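Local coordinates for ABC transporter, substrate-binding protein (Clostridium perfringens, PDB 4EDP), which probably captures an as yet unassigned solute outside the cell and delivers it to the membrane-bound part of an ABC transporter, at residues S95-G100 against T266-K271; A180-A185 against V191-D196. One frame throughout, in Å; residues are numbered along the deposited sequence. Where two conformers were deposited one is given.

Contact 1: residues S95-G100 against T266-K271; sequences SFAEQG and TININK. With ACT (acetate ion), chain H.
The methyl of A97 meets two polar side chains of strand 262-269: its CB lies 3.3 Å from T266 OG1 and 3.7 Å from N268 ND2. No hydrogen bond crosses; the contact is a small, buried van der Waals contact, with CB pointing toward the strand. T266 and N268, two residues apart, both face the helix, while I267 between them points away. The hydroxyl of T266 sits between its backbone N and carbonyl carbon (chi1 68°), which turns OG1 rather than CG2 to the methyl. In N268 the amide is fixed from its other end, where OD1 accepts from the backbone N of G133, leaving ND2 over A97. Farther along the chain, K271 bends at chi3 and gives NZ both to G104 O and to OXT of an acetate ion at 3.0 Å, probably a crystallisation component. In this lobe of the two-lobed periplasmic-binding-protein fold, helix 94-103 follows strand 89-93 directly and packs across onto strand 262-269, the antiparallel neighbour of 89-93 in the sheet. Helix 276-286 takes I267 and I269 on the strand's other face, and helices 72-81 and 332-350 flank helix 94-103.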
loop_
_atom_site.group_PDB
_atom_site.type_symbol
_atom_site.label_atom_id
_atom_site.label_comp_id
_atom_site.label_asym_id
_atom_site.label_seq_id
_atom_site.Cartn_x
_atom_site.Cartn_y
_atom_site.Cartn_z
ATOM N N SER A 95 -0.550 2.905 6.995
ATOM C CA SER A 95 -0.390 4.294 7.478
ATOM C C SER A 95 -1.450 4.639 8.519
ATOM O O SER A 95 -1.156 5.319 9.501
ATOM C CB SER A 95 -0.447 5.313 6.338
ATOM O OG SER A 95 -1.725 5.341 5.737
ATOM N N PHE A 96 -2.673 4.174 8.296
ATOM C CA PHE A 96 -3.775 4.397 9.221
ATOM C C PHE A 96 -3.692 3.429 10.390
ATOM O O PHE A 96 -3.970 3.813 11.529
ATOM C CB PHE A 96 -5.131 4.248 8.515
ATOM C CG PHE A 96 -5.440 5.367 7.571
ATOM C CD1 PHE A 96 -6.085 6.507 8.023
ATOM C CD2 PHE A 96 -5.091 5.293 6.240
ATOM C CE1 PHE A 96 -6.372 7.551 7.161
ATOM C CE2 PHE A 96 -5.369 6.331 5.386
ATOM C CZ PHE A 96 -6.012 7.462 5.845
ATOM N N ALA A 97 -3.291 2.184 10.130
ATOM C CA ALA A 97 -3.170 1.215 11.214
ATOM C C ALA A 97 -2.198 1.733 12.271
ATOM O O ALA A 97 -2.460 1.597 13.465
ATOM C CB ALA A 97 -2.736 -0.160 10.707
ATOM N N GLU A 98 -1.096 2.340 11.831
ATOM C CA GLU A 98 -0.081 2.862 12.747
ATOM C C GLU A 98 -0.657 3.977 13.638
ATOM O O GLU A 98 -0.278 4.115 14.803
ATOM C CB GLU A 98 1.154 3.328 11.957
ATOM C CG GLU A 98 2.363 3.691 12.817
ATOM C CD GLU A 98 2.176 4.985 13.613
ATOM O OE1 GLU A 98 1.414 5.856 13.158
ATOM O OE2 GLU A 98 2.812 5.141 14.680
ATOM N N GLN A 99 -1.582 4.764 13.101
ATOM C CA GLN A 99 -2.219 5.806 13.890
ATOM C C GLN A 99 -3.085 5.153 14.978
ATOM O O GLN A 99 -3.190 5.675 16.079
ATOM C CB GLN A 99 -3.059 6.709 13.018
ATOM C CG GLN A 99 -2.282 7.351 11.921
ATOM C CD GLN A 99 -3.138 8.265 11.101
ATOM O OE1 GLN A 99 -3.845 9.115 11.638
ATOM N NE2 GLN A 99 -3.081 8.102 9.790
ATOM N N GLY A 100 -3.726 4.031 14.659
ATOM C CA GLY A 100 -4.527 3.317 15.645
ATOM C C GLY A 100 -3.632 2.727 16.725
ATOM O O GLY A 100 -3.953 2.781 17.912
ATOM N N THR A 266 -3.123 -4.020 6.578
ATOM C CA THR A 266 -2.963 -4.924 7.694
ATOM C C THR A 266 -4.269 -5.210 8.413
ATOM O O THR A 266 -5.259 -4.518 8.207
ATOM C CB THR A 266 -2.003 -4.304 8.746
ATOM O OG1 THR A 266 -2.615 -3.166 9.363
ATOM C CG2 THR A 266 -0.656 -3.905 8.123
ATOM N N ILE A 267 -4.261 -6.232 9.267
ATOM C CA ILE A 267 -5.438 -6.570 10.079
ATOM C C ILE A 267 -5.004 -6.544 11.538
ATOM O O ILE A 267 -4.034 -7.214 11.919
ATOM C CB ILE A 267 -6.006 -7.984 9.808
ATOM C CG1 ILE A 267 -6.232 -8.224 8.327
ATOM C CG2 ILE A 267 -7.306 -8.207 10.619
ATOM C CD1 ILE A 267 -6.609 -9.665 7.986
ATOM N N ASN A 268 -5.721 -5.765 12.339
ATOM C CA ASN A 268 -5.481 -5.634 13.771
ATOM C C ASN A 268 -6.641 -6.135 14.616
ATOM O O ASN A 268 -7.802 -6.176 14.157
ATOM C CB ASN A 268 -5.246 -4.157 14.103
ATOM C CG ASN A 268 -3.839 -3.746 13.869
ATOM O OD1 ASN A 268 -2.988 -3.957 14.735
ATOM N ND2 ASN A 268 -3.570 -3.125 12.704
ATOM N N ILE A 269 -6.324 -6.525 15.843
ATOM C CA ILE A 269 -7.331 -6.933 16.798
ATOM C C ILE A 269 -7.601 -5.749 17.723
ATOM O O ILE A 269 -6.686 -5.192 18.331
ATOM C CB ILE A 269 -6.896 -8.147 17.659
ATOM C CG1 ILE A 269 -6.678 -9.378 16.778
ATOM C CG2 ILE A 269 -7.969 -8.451 18.711
ATOM C CD1 ILE A 269 -6.292 -10.660 17.552
ATOM N N ASN A 270 -8.860 -5.338 17.813
ATOM C CA ASN A 270 -9.210 -4.218 18.686
ATOM C C ASN A 270 -9.077 -4.584 20.156
ATOM O O ASN A 270 -9.481 -5.649 20.593
ATOM C CB ASN A 270 -10.600 -3.677 18.379
ATOM C CG ASN A 270 -10.693 -3.127 17.002
ATOM O OD1 ASN A 270 -10.453 -3.843 16.023
ATOM N ND2 ASN A 270 -11.057 -1.844 16.893
ATOM N N LYS A 271 -8.468 -3.681 20.902
ATOM C CA LYS A 271 -8.206 -3.891 22.311
ATOM C C LYS A 271 -9.489 -4.125 23.121
ATOM O O LYS A 271 -9.479 -4.888 24.092
ATOM C CB LYS A 271 -7.406 -2.697 22.839
ATOM C CG LYS A 271 -6.906 -2.835 24.250
ATOM C CD LYS A 271 -5.959 -1.687 24.610
ATOM C CE LYS A 271 -4.678 -1.735 23.795
ATOM N NZ LYS A 271 -3.762 -0.605 24.136
HETATM C C ACT H . -0.271 0.401 22.766
HETATM O O ACT H . -0.080 -0.817 22.569
HETATM O OXT ACT H . -1.135 0.668 23.626
HETATM C CH3 ACT H . 0.479 1.475 22.028
#

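Contact 2: residues A180-A185 against V191-D196; sequences AMVEIA and VDVKTD
V193 faces helix 178-189 with both of its methyls, CG1 toward V182 and CG2 toward E183. The apolar part is a loose methyl-to-methyl approach, V182 CG1 to V193 CG1 at 4.3 Å. V193 supplies more of the buried surface than either partner, its CB pointing toward the helix, and W342 of helix 332-350 touches both valines, making them part of one larger hydrophobic cluster.

The second approach sets a carboxylate against a methyl. E183 extends beyond CG and crosses the valine side chain at about a right angle, bringing OE2 to 3.9 Å from V193 CG2. This is van der Waals contact without a hydrogen bond. The nearest atoms of the E183 side chain and a bound acetate ion, probably from the crystallisation liquor, are about 3 Å apart.

Polar bonding shapes the second segment from within. D192 is the N-cap of helix 193-196: its chi1 of -172° swings the carboxylate back to the first turn, where OD2 accepts from K194 N at 2.9 Å, the N-H meeting it from above the carboxylate plane, 50° out of it. E183 OE1 and D192 OD1 stand 5.7 Å apart, like charges that may disfavour a closer approach. K194 turns to a salt bridge with D331.

The contact thus packs two consecutive helices, 178-189 and the capped 193-196, in the other lobe of the periplasmic-binding-protein fold. Helix 199-208 packs on V182 and A185, helix 332-350 covers V182, E183 and V193, and strand 135-145 lies against A180 and I184.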
loop_
_atom_site.group_PDB
_atom_site.type_symbol
_atom_site.label_atom_id
_atom_site.label_comp_id
_atom_site.label_asym_id
_atom_site.label_seq_id
_atom_site.Cartn_x
_atom_site.Cartn_y
_atom_site.Cartn_z
ATOM N N ALA A 180 6.509 7.385 -0.197
ATOM C CA ALA A 180 7.485 6.753 -1.066
ATOM C C ALA A 180 8.156 7.785 -1.974
ATOM O O ALA A 180 9.364 7.724 -2.187
ATOM C CB ALA A 180 6.825 5.632 -1.919
ATOM N N MET A 181 7.375 8.719 -2.500
ATOM C CA MET A 181 7.911 9.731 -3.393
ATOM C C MET A 181 8.970 10.589 -2.643
ATOM O O MET A 181 10.013 10.939 -3.207
ATOM C CB MET A 181 6.758 10.555 -4.003
ATOM C CG MET A 181 7.193 11.349 -5.172
ATOM S SD MET A 181 7.662 10.288 -6.559
ATOM C CE MET A 181 8.957 11.344 -7.218
ATOM N N VAL A 182 8.721 10.897 -1.372
ATOM C CA VAL A 182 9.679 11.652 -0.558
ATOM C C VAL A 182 10.937 10.782 -0.341
ATOM O O VAL A 182 12.072 11.288 -0.393
ATOM C CB VAL A 182 9.078 12.104 0.800
ATOM C CG1 VAL A 182 10.132 12.759 1.681
ATOM C CG2 VAL A 182 7.878 13.038 0.590
ATOM N N GLU A 183 10.750 9.486 -0.085
ATOM C CA GLU A 183 11.900 8.592 0.139
ATOM C C GLU A 183 12.729 8.393 -1.128
ATOM O O GLU A 183 13.968 8.257 -1.063
ATOM C CB GLU A 183 11.499 7.283 0.837
ATOM C CG GLU A 183 10.949 7.555 2.246
ATOM C CD GLU A 183 11.058 6.408 3.230
ATOM O OE1 GLU A 183 11.654 5.365 2.898
ATOM O OE2 GLU A 183 10.603 6.593 4.399
ATOM N N ILE A 184 12.067 8.394 -2.280
ATOM C CA ILE A 184 12.751 8.322 -3.560
ATOM C C ILE A 184 13.669 9.551 -3.711
ATOM O O ILE A 184 14.835 9.421 -4.098
ATOM C CB ILE A 184 11.722 8.247 -4.719
ATOM C CG1 ILE A 184 11.115 6.837 -4.792
ATOM C CG2 ILE A 184 12.410 8.628 -6.040
ATOM C CD1 ILE A 184 9.848 6.749 -5.641
ATOM N N ALA A 185 13.158 10.728 -3.367
ATOM C CA ALA A 185 13.928 11.975 -3.414
ATOM C C ALA A 185 15.079 11.921 -2.418
ATOM O O ALA A 185 16.185 12.408 -2.712
ATOM C CB ALA A 185 13.004 13.170 -3.134
ATOM N N VAL A 191 20.683 11.228 1.529
ATOM C CA VAL A 191 20.514 11.447 2.965
ATOM C C VAL A 191 19.189 10.800 3.373
ATOM O O VAL A 191 18.132 11.195 2.890
ATOM C CB VAL A 191 20.498 12.952 3.351
ATOM C CG1 VAL A 191 20.216 13.132 4.868
ATOM C CG2 VAL A 191 21.810 13.637 2.953
ATOM N N ASP A 192 19.245 9.817 4.271
ATOM C CA ASP A 192 18.038 9.125 4.735
ATOM C C ASP A 192 17.109 10.112 5.443
ATOM O O ASP A 192 17.580 10.987 6.142
ATOM C CB ASP A 192 18.385 8.027 5.726
ATOM C CG ASP A 192 17.186 7.159 6.067
ATOM O OD1 ASP A 192 16.754 6.353 5.199
ATOM O OD2 ASP A 192 16.678 7.253 7.205
ATOM N N VAL A 193 15.795 9.949 5.308
ATOM C CA VAL A 193 14.886 10.915 5.953
ATOM C C VAL A 193 14.998 10.900 7.485
ATOM O O VAL A 193 14.632 11.873 8.132
ATOM C CB VAL A 193 13.422 10.725 5.516
ATOM C CG1 VAL A 193 13.287 10.930 4.002
ATOM C CG2 VAL A 193 12.907 9.342 5.946
ATOM N N LYS A 194 15.492 9.811 8.071
ATOM C CA LYS A 194 15.621 9.777 9.533
ATOM C C LYS A 194 16.819 10.602 10.014
ATOM O O LYS A 194 16.931 10.902 11.202
ATOM C CB LYS A 194 15.705 8.351 10.071
ATOM C CG LYS A 194 14.431 7.554 9.894
ATOM C CD LYS A 194 14.531 6.181 10.511
ATOM C CE LYS A 194 13.202 5.458 10.451
ATOM N NZ LYS A 194 13.254 4.112 11.108
ATOM N N THR A 195 17.712 10.962 9.104
ATOM C CA THR A 195 18.874 11.771 9.464
ATOM C C THR A 195 18.550 13.254 9.566
ATOM O O THR A 195 19.027 13.943 10.468
ATOM C CB THR A 195 19.997 11.572 8.417
ATOM O OG1 THR A 195 20.425 10.196 8.456
ATOM C CG2 THR A 195 21.183 12.484 8.704
ATOM N N ASP A 196 17.735 13.748 8.634
ATOM C CA ASP A 196 17.409 15.171 8.594
ATOM C C ASP A 196 15.911 15.472 8.459
ATOM O O ASP A 196 15.525 16.563 8.019
ATOM C CB ASP A 196 18.158 15.816 7.428
ATOM C CG ASP A 196 17.645 15.353 6.048
ATOM O OD1 ASP A 196 16.815 14.406 5.968
ATOM O OD2 ASP A 196 18.099 15.930 5.033
#

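The two contacts lie in separate regions of the fold, their centres 24 Å apart and their nearest atoms about 10 Å apart without touching. Contact 1 packs a helix on a sheet strand through segments far apart in sequence; contact 2, which falls within the chain between those segments, packs two consecutive helices. Helix 332-350 connects them: its N336 bonds the carbonyl of S95 beside contact 1, while V335 and W342 touch residues of contact 2. Both belong to a bacterial solute-binding protein whose solute is not identified; acetate ions near K271 and E183 probably come from crystallisation, so they are weak evidence for where a solute would bind.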